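Side-chain contacts in AAEL008620-PA odorant-binding protein (Aedes aegypti, PDB 5V13), which binds juvenile hormone in mosquito hemolymph as a member of the odorant-binding protein family: residues B[70-75]-B[142-147]; B[92-97]-B[155-160]; B[179-184]-B[256-261]. One frame throughout, in Å; residues are numbered along the deposited sequence.

How the interactions relate
Interactions 1 and 2 lie in the part of the chain that holds juvenile hormone, their centres 14 Å apart; the centre of interaction 3 lies about 30 Å from that of interaction 1 and about 31 Å from that of interaction 2. In interaction 1 the side chain of Phe-144 is about 4 Å from the bound hormone. Interaction 2 is further from it, the side chain of Phe-94 about 11 Å from the ligand, and the two meet where His-145 CE1 packs 3.6 Å from Phe-94 CD2. Their segments alternate along the chain, since 92-97 falls between 70-75 and 142-147, and 155-160 follows. Interaction 3 comes later in sequence and touches neither, its nearest atoms being about 9 Å from interaction 1 and about 12 Å from interaction 2.

Interaction 1. Residues B[70-75]-B[142-147]; sequences EELRLY and RMFHGD
At the juvenile hormone pocket of this PBP/GOBP-family helical fold, Phe-144, which touches the hormone, is backed by Leu-74 and Leu-72. Both segments are helix ends: 70-75 leaves helix 59-71, and the segment 142-147 leaves helix 137-143, each through a Schellman motif. In the first, Arg-73 has positive phi (57°) and its N bonds to Glu-70 O; in the second, His-145 is the C-prime residue, and its N bonds to Arg-142 O. Leu-72 and Phe-144 thus directly precede the positive-phi residues that end the two helices.

Leu-74 and Phe-144 approach from opposite directions, so the outer end of the ring meets the leucine methyls. The closest CA pair, Leu-72 and Phe-144, is 10.0 Å apart, and the side chains bridge that gap. Phe-144 CG stands anti to its carbonyl carbon (chi1 -73°), which carries the ring toward 70-75. All three residues are buried. Phe-87 of helix 84-94 also packs on Leu-74, and Gln-90 on Phe-144.

Leu-72 CD1 makes the looser contact, 4.4 Å from Phe-144 CD1. Leu-74 grips the far end of the ring with both branches: CD1 is 3.5 Å from Phe-144 CZ, and CD2 is 3.8 Å from that same carbon.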
loop_
_atom_site.group_PDB
_atom_site.type_symbol
_atom_site.label_atom_id
_atom_site.label_comp_id
_atom_site.label_asym_id
_atom_site.label_seq_id
_atom_site.Cartn_x
_atom_site.Cartn_y
_atom_site.Cartn_z
ATOM N N GLU B 70 23.932 -12.494 10.696
ATOM C CA GLU B 70 23.347 -13.811 10.925
ATOM C C GLU B 70 21.834 -13.791 10.774
ATOM O O GLU B 70 21.248 -14.723 10.203
ATOM C CB GLU B 70 23.737 -14.330 12.307
ATOM C CG GLU B 70 25.177 -14.785 12.346
ATOM C CD GLU B 70 25.547 -15.433 13.659
ATOM O OE1 GLU B 70 26.632 -16.041 13.735
ATOM O OE2 GLU B 70 24.747 -15.337 14.609
ATOM N N GLU B 71 21.171 -12.753 11.301
ATOM C CA GLU B 71 19.714 -12.748 11.231
ATOM C C GLU B 71 19.217 -12.658 9.791
ATOM O O GLU B 71 18.184 -13.251 9.460
ATOM C CB GLU B 71 19.131 -11.597 12.053
ATOM C CG GLU B 71 17.623 -11.727 12.264
ATOM C CD GLU B 71 17.254 -12.940 13.122
ATOM O OE1 GLU B 71 16.186 -13.543 12.887
ATOM O OE2 GLU B 71 18.032 -13.288 14.046
ATOM N N LEU B 72 19.937 -11.945 8.923
ATOM C CA LEU B 72 19.582 -11.847 7.509
ATOM C C LEU B 72 20.117 -13.010 6.678
ATOM O O LEU B 72 19.944 -13.005 5.449
ATOM C CB LEU B 72 20.093 -10.520 6.939
ATOM C CG LEU B 72 19.430 -9.290 7.579
ATOM C CD1 LEU B 72 20.030 -7.986 7.063
ATOM C CD2 LEU B 72 17.933 -9.336 7.308
ATOM N N ARG B 73 20.763 -13.987 7.318
ATOM C CA ARG B 73 21.361 -15.136 6.638
ATOM C C ARG B 73 22.376 -14.698 5.586
ATOM O O ARG B 73 22.564 -15.366 4.563
ATOM C CB ARG B 73 20.280 -16.039 6.032
ATOM C CG ARG B 73 19.658 -17.013 7.063
ATOM C CD ARG B 73 18.807 -16.321 8.161
ATOM N NE ARG B 73 18.177 -17.334 9.011
ATOM C CZ ARG B 73 17.564 -17.093 10.167
ATOM N NH1 ARG B 73 17.456 -15.852 10.636
ATOM N NH2 ARG B 73 17.050 -18.110 10.852
ATOM N N LEU B 74 23.066 -13.588 5.848
ATOM C CA LEU B 74 24.216 -13.203 5.043
ATOM C C LEU B 74 25.494 -13.848 5.536
ATOM O O LEU B 74 26.398 -14.097 4.735
ATOM C CB LEU B 74 24.388 -11.685 5.048
ATOM C CG LEU B 74 23.160 -10.903 4.551
ATOM C CD1 LEU B 74 23.296 -9.422 4.905
ATOM C CD2 LEU B 74 22.974 -11.067 3.040
ATOM N N TYR B 75 25.604 -14.073 6.843
ATOM C CA TYR B 75 26.691 -14.837 7.433
ATOM C C TYR B 75 26.157 -16.179 7.911
ATOM O O TYR B 75 25.144 -16.235 8.615
ATOM C CB TYR B 75 27.332 -14.092 8.609
ATOM C CG TYR B 75 28.530 -14.860 9.127
ATOM C CD1 TYR B 75 29.725 -14.866 8.414
ATOM C CD2 TYR B 75 28.457 -15.606 10.295
ATOM C CE1 TYR B 75 30.822 -15.587 8.858
ATOM C CE2 TYR B 75 29.558 -16.322 10.755
ATOM C CZ TYR B 75 30.734 -16.305 10.034
ATOM O OH TYR B 75 31.826 -17.026 10.483
ATOM N N ARG B 142 21.755 1.119 0.544
ATOM C CA ARG B 142 20.556 1.298 -0.263
ATOM C C ARG B 142 19.848 -0.031 -0.528
ATOM O O ARG B 142 18.617 -0.105 -0.449
ATOM C CB ARG B 142 20.928 2.006 -1.564
ATOM C CG ARG B 142 19.734 2.524 -2.300
ATOM C CD ARG B 142 20.073 3.778 -3.074
ATOM N NE ARG B 142 18.843 4.434 -3.489
ATOM C CZ ARG B 142 18.791 5.599 -4.119
ATOM N NH1 ARG B 142 19.909 6.252 -4.420
ATOM N NH2 ARG B 142 17.611 6.104 -4.446
ATOM N N MET B 143 20.603 -1.096 -0.846
ATOM C CA MET B 143 19.965 -2.348 -1.256
ATOM C C MET B 143 19.334 -3.085 -0.088
ATOM O O MET B 143 18.490 -3.956 -0.312
ATOM C CB MET B 143 20.973 -3.270 -1.967
ATOM C CG MET B 143 22.070 -3.862 -1.060
ATOM S SD MET B 143 23.435 -4.455 -2.100
ATOM C CE MET B 143 24.354 -5.573 -1.019
ATOM N N PHE B 144 19.744 -2.778 1.146
ATOM C CA PHE B 144 19.117 -3.305 2.352
ATOM C C PHE B 144 18.164 -2.292 2.995
ATOM O O PHE B 144 17.988 -2.289 4.218
ATOM C CB PHE B 144 20.184 -3.758 3.353
ATOM C CG PHE B 144 20.879 -5.034 2.960
ATOM C CD1 PHE B 144 20.198 -6.251 3.002
ATOM C CD2 PHE B 144 22.207 -5.021 2.552
ATOM C CE1 PHE B 144 20.830 -7.442 2.636
ATOM C CE2 PHE B 144 22.859 -6.211 2.193
ATOM C CZ PHE B 144 22.162 -7.425 2.232
ATOM N N HIS B 145 17.571 -1.412 2.183
ATOM C CA HIS B 145 16.413 -0.602 2.565
ATOM C C HIS B 145 16.756 0.498 3.561
ATOM O O HIS B 145 15.887 0.959 4.311
ATOM C CB HIS B 145 15.291 -1.497 3.088
ATOM C CG HIS B 145 15.053 -2.682 2.207
ATOM N ND1 HIS B 145 14.813 -2.556 0.856
ATOM C CD2 HIS B 145 15.100 -4.012 2.463
ATOM C CE1 HIS B 145 14.689 -3.758 0.320
ATOM N NE2 HIS B 145 14.851 -4.659 1.275
ATOM N N GLY B 146 17.999 0.967 3.529
ATOM C CA GLY B 146 18.415 2.040 4.408
ATOM C C GLY B 146 18.038 3.439 3.960
ATOM O O GLY B 146 18.110 4.363 4.776
ATOM N N ASP B 147 17.635 3.626 2.699
ATOM C CA ASP B 147 17.375 4.953 2.129
ATOM C C ASP B 147 15.877 5.065 1.870
ATOM O O ASP B 147 15.335 4.345 1.023
ATOM C CB ASP B 147 18.186 5.136 0.844
ATOM C CG ASP B 147 18.079 6.537 0.238
ATOM O OD1 ASP B 147 17.157 7.316 0.580
ATOM O OD2 ASP B 147 18.941 6.850 -0.619
#

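Interaction 2. Residues B[92-97]-B[155-160]; sequences ESFFHA and YAKLGN
Ser-93, in the last turn of helix 84-94, meets the ammonium group of Lys-157 from helix 151-158 with its hydroxyl: Lys-157 NZ gives Ser-93 OG a weak hydrogen bond of 3.5 Å. The carbonyl Ser-93 O is nearer, 3.1 Å from Lys-157 NZ, but the angle is too poor for a bond. Ser-93 OG also lies over the centre of the neighbouring Phe-94 ring, 3.4 Å above its plane.

Phe-94 follows, its side chain and that of Lys-157 meeting at a slant. Phe-94 CE1 comes 3.4 Å from Lys-157 NZ, and Lys-157 CE lies 3.9 Å from the same Phe-94 CE1. Extension through chi1 and chi2 carries the lysine out from its helix, and the bend at chi3 (74°) sets the direction of NZ. The ring also meets His-145 edge-to-face.

Water 1 lies at the edge of the His-96 imidazole, in its plane; its 2.5 Å from His-96 NE2 is doubtfully short. The water accepts a bond from Lys-157 NZ at 2.8 Å. His-96 ND1 is hydrogen-bonded to Asn-287 of the second subunit, on whose Leu-271 Lys-157 packs.

Lys-157 thus gives one firm bond, to the water, and one weak bond, to Ser-93 OG. The nearby ammonium charge would probably disfavour protonation of the His-96 imidazole.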
loop_
_atom_site.group_PDB
_atom_site.type_symbol
_atom_site.label_atom_id
_atom_site.label_comp_id
_atom_site.label_asym_id
_atom_site.label_seq_id
_atom_site.Cartn_x
_atom_site.Cartn_y
_atom_site.Cartn_z
ATOM N N GLU B 92 21.032 -7.045 -7.085
ATOM C CA GLU B 92 20.280 -7.173 -8.332
ATOM C C GLU B 92 18.806 -6.830 -8.150
ATOM O O GLU B 92 18.173 -6.289 -9.066
ATOM C CB GLU B 92 20.444 -8.587 -8.886
ATOM C CG GLU B 92 21.853 -8.870 -9.388
ATOM C CD GLU B 92 22.068 -10.317 -9.834
ATOM O OE1 GLU B 92 23.080 -10.586 -10.525
ATOM O OE2 GLU B 92 21.247 -11.189 -9.478
ATOM N N SER B 93 18.244 -7.121 -6.978
ATOM C CA SER B 93 16.832 -6.855 -6.746
ATOM C C SER B 93 16.563 -5.405 -6.366
ATOM O O SER B 93 15.516 -4.861 -6.736
ATOM C CB SER B 93 16.291 -7.788 -5.656
ATOM O OG SER B 93 14.948 -7.453 -5.334
ATOM N N PHE B 94 17.471 -4.762 -5.622
ATOM C CA PHE B 94 17.133 -3.510 -4.947
ATOM C C PHE B 94 18.094 -2.345 -5.160
ATOM O O PHE B 94 17.886 -1.291 -4.549
ATOM C CB PHE B 94 16.994 -3.729 -3.432
ATOM C CG PHE B 94 15.768 -4.532 -3.031
ATOM C CD1 PHE B 94 14.489 -4.056 -3.292
ATOM C CD2 PHE B 94 15.902 -5.749 -2.383
ATOM C CE1 PHE B 94 13.365 -4.798 -2.938
ATOM C CE2 PHE B 94 14.790 -6.488 -2.004
ATOM C CZ PHE B 94 13.511 -6.009 -2.283
ATOM N N PHE B 95 19.131 -2.481 -5.980
ATOM C CA PHE B 95 20.023 -1.352 -6.253
ATOM C C PHE B 95 19.917 -0.975 -7.727
ATOM O O PHE B 95 20.444 -1.684 -8.593
ATOM C CB PHE B 95 21.472 -1.663 -5.877
ATOM C CG PHE B 95 22.390 -0.489 -6.066
ATOM C CD1 PHE B 95 22.381 0.560 -5.160
ATOM C CD2 PHE B 95 23.235 -0.422 -7.154
ATOM C CE1 PHE B 95 23.213 1.656 -5.335
ATOM C CE2 PHE B 95 24.073 0.664 -7.337
ATOM C CZ PHE B 95 24.062 1.708 -6.426
ATOM N N HIS B 96 19.256 0.156 -8.008
ATOM C CA HIS B 96 19.055 0.631 -9.375
ATOM C C HIS B 96 19.630 2.020 -9.616
ATOM O O HIS B 96 19.381 2.604 -10.680
ATOM C CB HIS B 96 17.563 0.629 -9.706
ATOM C CG HIS B 96 16.830 -0.527 -9.103
ATOM N ND1 HIS B 96 17.111 -1.835 -9.437
ATOM C CD2 HIS B 96 15.853 -0.576 -8.165
ATOM C CE1 HIS B 96 16.328 -2.641 -8.738
ATOM N NE2 HIS B 96 15.557 -1.901 -7.958
ATOM N N ALA B 97 20.398 2.559 -8.672
ATOM C CA ALA B 97 20.868 3.937 -8.758
ATOM C C ALA B 97 22.151 4.117 -9.569
ATOM O O ALA B 97 22.465 5.253 -9.943
ATOM C CB ALA B 97 21.082 4.500 -7.348
ATOM N N TYR B 155 7.914 -1.032 -1.324
ATOM C CA TYR B 155 6.723 -1.681 -0.775
ATOM C C TYR B 155 5.635 -1.872 -1.837
ATOM O O TYR B 155 4.814 -2.791 -1.718
ATOM C CB TYR B 155 6.172 -0.895 0.426
ATOM C CG TYR B 155 6.792 -1.279 1.763
ATOM C CD1 TYR B 155 6.360 -2.416 2.455
ATOM C CD2 TYR B 155 7.788 -0.502 2.343
ATOM C CE1 TYR B 155 6.910 -2.760 3.697
ATOM C CE2 TYR B 155 8.355 -0.850 3.577
ATOM C CZ TYR B 155 7.914 -1.978 4.246
ATOM O OH TYR B 155 8.469 -2.322 5.474
ATOM N N ALA B 156 5.609 -1.040 -2.879
ATOM C CA ALA B 156 4.595 -1.252 -3.914
ATOM C C ALA B 156 4.967 -2.397 -4.862
ATOM O O ALA B 156 4.079 -3.132 -5.312
ATOM C CB ALA B 156 4.358 0.034 -4.703
ATOM N N LYS B 157 6.264 -2.581 -5.144
ATOM C CA LYS B 157 6.699 -3.715 -5.962
ATOM C C LYS B 157 6.420 -5.031 -5.258
ATOM O O LYS B 157 6.077 -6.027 -5.897
ATOM C CB LYS B 157 8.189 -3.578 -6.288
ATOM C CG LYS B 157 8.747 -4.669 -7.190
ATOM C CD LYS B 157 10.275 -4.572 -7.333
ATOM C CE LYS B 157 11.005 -5.048 -6.068
ATOM N NZ LYS B 157 12.497 -5.143 -6.244
ATOM N N LEU B 158 6.590 -5.065 -3.940
ATOM C CA LEU B 158 6.268 -6.262 -3.175
ATOM C C LEU B 158 4.774 -6.375 -2.876
ATOM O O LEU B 158 4.268 -7.494 -2.739
ATOM C CB LEU B 158 7.072 -6.279 -1.872
ATOM C CG LEU B 158 8.594 -6.298 -2.018
ATOM C CD1 LEU B 158 9.287 -6.126 -0.653
ATOM C CD2 LEU B 158 9.043 -7.602 -2.693
ATOM N N GLY B 159 4.071 -5.248 -2.737
ATOM C CA GLY B 159 2.630 -5.247 -2.495
ATOM C C GLY B 159 2.225 -6.059 -1.277
ATOM O O GLY B 159 2.873 -6.030 -0.221
ATOM N N ASN B 160 1.135 -6.812 -1.430
ATOM C CA ASN B 160 0.675 -7.729 -0.393
ATOM C C ASN B 160 1.549 -8.958 -0.261
ATOM O O ASN B 160 1.221 -9.836 0.544
ATOM C CB ASN B 160 -0.756 -8.189 -0.667
ATOM C CG ASN B 160 -1.772 -7.088 -0.501
ATOM O OD1 ASN B 160 -1.465 -5.905 -0.630
ATOM N ND2 ASN B 160 -3.006 -7.479 -0.216
HETATM O O HOH W 1 13.608 -2.623 -6.568
#

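Interaction 3. Residues B[179-184]-B[256-261]; sequences FKWNED and AVIRDR
Glu-183 and Arg-259 form a salt bridge beside an apolar contact between Trp-181 and Ile-258. Arg-259 NH1 donates to Glu-183 OE1 over 2.8 Å with an N-H...O angle of 159°. The oxygen lies at the edge of the guanidinium, near its plane, and accepts through its syn lone pair. The carboxylate is turned 73° against the guanidinium, however, which sets this apart from a coplanar, two-pronged pairing. Glu-183 OE2 is 3.3 Å from Arg-259 NH1. The first two torsions of Arg-259 place CG and CD beside Glu-183 OE1, and the bend at chi3 (75°) turns the guanidinium so that NH1 reaches the same oxygen. NH1 has a second acceptor, Asp-178 O of the third subunit, so the bridge sits at a subunit boundary. Glu-183 is poorly ordered, and its exact pose deserves caution.

Trp-181 reaches the helix with its six-membered ring: Ile-258 CG2 lies 3.8 Å from both Trp-181 CH2 and CZ3, at a slant to the ring. On the backbone side, Trp-181 N is satisfied by Glu-174 OE2. Phe-192 and Pro-188 pack on the indole.

The arrangement is a loop packed on a helix in a largely helical fold, as in odorant-binding proteins: the connection from helix 169-177 to helix 190-199 lies against helix 251-264.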
loop_
_atom_site.group_PDB
_atom_site.type_symbol
_atom_site.label_atom_id
_atom_site.label_comp_id
_atom_site.label_asym_id
_atom_site.label_seq_id
_atom_site.Cartn_x
_atom_site.Cartn_y
_atom_site.Cartn_z
ATOM N N PHE B 179 -7.805 -17.258 4.115
ATOM C CA PHE B 179 -8.340 -17.935 5.289
ATOM C C PHE B 179 -8.743 -16.887 6.311
ATOM O O PHE B 179 -7.955 -15.998 6.629
ATOM C CB PHE B 179 -7.304 -18.900 5.895
ATOM C CG PHE B 179 -7.734 -19.513 7.204
ATOM C CD1 PHE B 179 -8.786 -20.420 7.242
ATOM C CD2 PHE B 179 -7.085 -19.197 8.390
ATOM C CE1 PHE B 179 -9.190 -20.992 8.444
ATOM C CE2 PHE B 179 -7.493 -19.770 9.596
ATOM C CZ PHE B 179 -8.551 -20.660 9.614
ATOM N N LYS B 180 -9.970 -16.972 6.806
ATOM C CA LYS B 180 -10.406 -16.117 7.898
ATOM C C LYS B 180 -10.323 -16.913 9.194
ATOM O O LYS B 180 -10.934 -17.980 9.311
ATOM C CB LYS B 180 -11.818 -15.593 7.653
ATOM C CG LYS B 180 -11.931 -14.737 6.387
ATOM C CD LYS B 180 -13.220 -13.919 6.379
ATOM C CE LYS B 180 -13.952 -14.006 5.040
ATOM N NZ LYS B 180 -13.318 -13.191 3.966
ATOM N N TRP B 181 -9.565 -16.397 10.157
ATOM C CA TRP B 181 -9.348 -17.075 11.430
ATOM C C TRP B 181 -10.206 -16.413 12.502
ATOM O O TRP B 181 -10.047 -15.220 12.786
ATOM C CB TRP B 181 -7.870 -17.040 11.817
ATOM C CG TRP B 181 -7.535 -17.864 13.026
ATOM C CD1 TRP B 181 -7.914 -19.157 13.277
ATOM C CD2 TRP B 181 -6.732 -17.460 14.139
ATOM N NE1 TRP B 181 -7.403 -19.574 14.484
ATOM C CE2 TRP B 181 -6.674 -18.549 15.032
ATOM C CE3 TRP B 181 -6.065 -16.278 14.470
ATOM C CZ2 TRP B 181 -5.972 -18.487 16.236
ATOM C CZ3 TRP B 181 -5.369 -16.220 15.667
ATOM C CH2 TRP B 181 -5.326 -17.319 16.532
ATOM N N ASN B 182 -11.108 -17.184 13.093
ATOM C CA ASN B 182 -12.056 -16.660 14.064
ATOM C C ASN B 182 -11.586 -16.805 15.505
ATOM O O ASN B 182 -12.388 -16.595 16.422
ATOM C CB ASN B 182 -13.412 -17.342 13.882
ATOM C CG ASN B 182 -14.083 -16.943 12.587
ATOM O OD1 ASN B 182 -14.025 -15.783 12.182
ATOM N ND2 ASN B 182 -14.709 -17.905 11.923
ATOM N N GLU B 183 -10.313 -17.141 15.723
ATOM C CA GLU B 183 -9.771 -17.336 17.069
ATOM C C GLU B 183 -10.667 -18.290 17.855
ATOM O O GLU B 183 -11.027 -18.053 19.011
ATOM C CB GLU B 183 -9.598 -15.990 17.777
ATOM C CG GLU B 183 -8.866 -14.966 16.910
ATOM C CD GLU B 183 -8.865 -13.565 17.492
ATOM O OE1 GLU B 183 -7.781 -12.951 17.551
ATOM O OE2 GLU B 183 -9.947 -13.076 17.881
ATOM N N ASP B 184 -11.020 -19.394 17.192
ATOM C CA ASP B 184 -12.143 -20.250 17.555
ATOM C C ASP B 184 -11.671 -21.676 17.820
ATOM O O ASP B 184 -10.492 -21.899 18.114
ATOM C CB ASP B 184 -13.182 -20.213 16.425
ATOM C CG ASP B 184 -14.538 -20.731 16.850
ATOM O OD1 ASP B 184 -14.717 -21.023 18.052
ATOM O OD2 ASP B 184 -15.419 -20.861 15.974
ATOM N N ALA B 256 -4.476 -16.665 23.297
ATOM C CA ALA B 256 -4.081 -15.436 23.978
ATOM C C ALA B 256 -2.672 -15.011 23.589
ATOM O O ALA B 256 -2.426 -13.827 23.321
ATOM C CB ALA B 256 -4.188 -15.620 25.492
ATOM N N VAL B 257 -1.731 -15.961 23.547
ATOM C CA VAL B 257 -0.351 -15.623 23.218
ATOM C C VAL B 257 -0.249 -15.115 21.786
ATOM O O VAL B 257 0.414 -14.105 21.523
ATOM C CB VAL B 257 0.584 -16.826 23.450
ATOM C CG1 VAL B 257 1.985 -16.505 22.929
ATOM C CG2 VAL B 257 0.632 -17.216 24.928
ATOM N N ILE B 258 -0.896 -15.809 20.838
ATOM C CA ILE B 258 -0.860 -15.385 19.442
ATOM C C ILE B 258 -1.418 -13.975 19.297
ATOM O O ILE B 258 -0.859 -13.142 18.570
ATOM C CB ILE B 258 -1.626 -16.393 18.558
ATOM C CG1 ILE B 258 -0.864 -17.725 18.499
ATOM C CG2 ILE B 258 -1.868 -15.824 17.150
ATOM C CD1 ILE B 258 -1.586 -18.832 17.723
ATOM N N ARG B 259 -2.520 -13.684 19.985
ATOM C CA ARG B 259 -3.114 -12.352 19.922
ATOM C C ARG B 259 -2.165 -11.303 20.481
ATOM O O ARG B 259 -1.992 -10.233 19.890
ATOM C CB ARG B 259 -4.436 -12.321 20.689
ATOM C CG ARG B 259 -5.679 -12.512 19.826
ATOM C CD ARG B 259 -6.976 -12.087 20.550
ATOM N NE ARG B 259 -7.139 -10.633 20.636
ATOM C CZ ARG B 259 -7.690 -9.870 19.689
ATOM N NH1 ARG B 259 -8.139 -10.414 18.560
ATOM N NH2 ARG B 259 -7.785 -8.555 19.867
ATOM N N ASP B 260 -1.537 -11.604 21.618
ATOM C CA ASP B 260 -0.623 -10.664 22.259
ATOM C C ASP B 260 0.581 -10.363 21.373
ATOM O O ASP B 260 0.938 -9.194 21.176
ATOM C CB ASP B 260 -0.172 -11.228 23.605
ATOM C CG ASP B 260 0.597 -10.217 24.426
ATOM O OD1 ASP B 260 -0.036 -9.262 24.902
ATOM O OD2 ASP B 260 1.824 -10.372 24.585
ATOM N N ARG B 261 1.227 -11.410 20.833
ATOM C CA ARG B 261 2.359 -11.191 19.932
ATOM C C ARG B 261 1.912 -10.465 18.674
ATOM O O ARG B 261 2.606 -9.563 18.189
ATOM C CB ARG B 261 3.028 -12.532 19.566
ATOM C CG ARG B 261 4.188 -12.439 18.555
ATOM C CD ARG B 261 5.314 -11.492 19.029
ATOM N NE ARG B 261 6.302 -11.215 17.987
ATOM C CZ ARG B 261 7.284 -12.044 17.641
ATOM N NH1 ARG B 261 7.396 -13.217 18.246
ATOM N NH2 ARG B 261 8.137 -11.714 16.670
#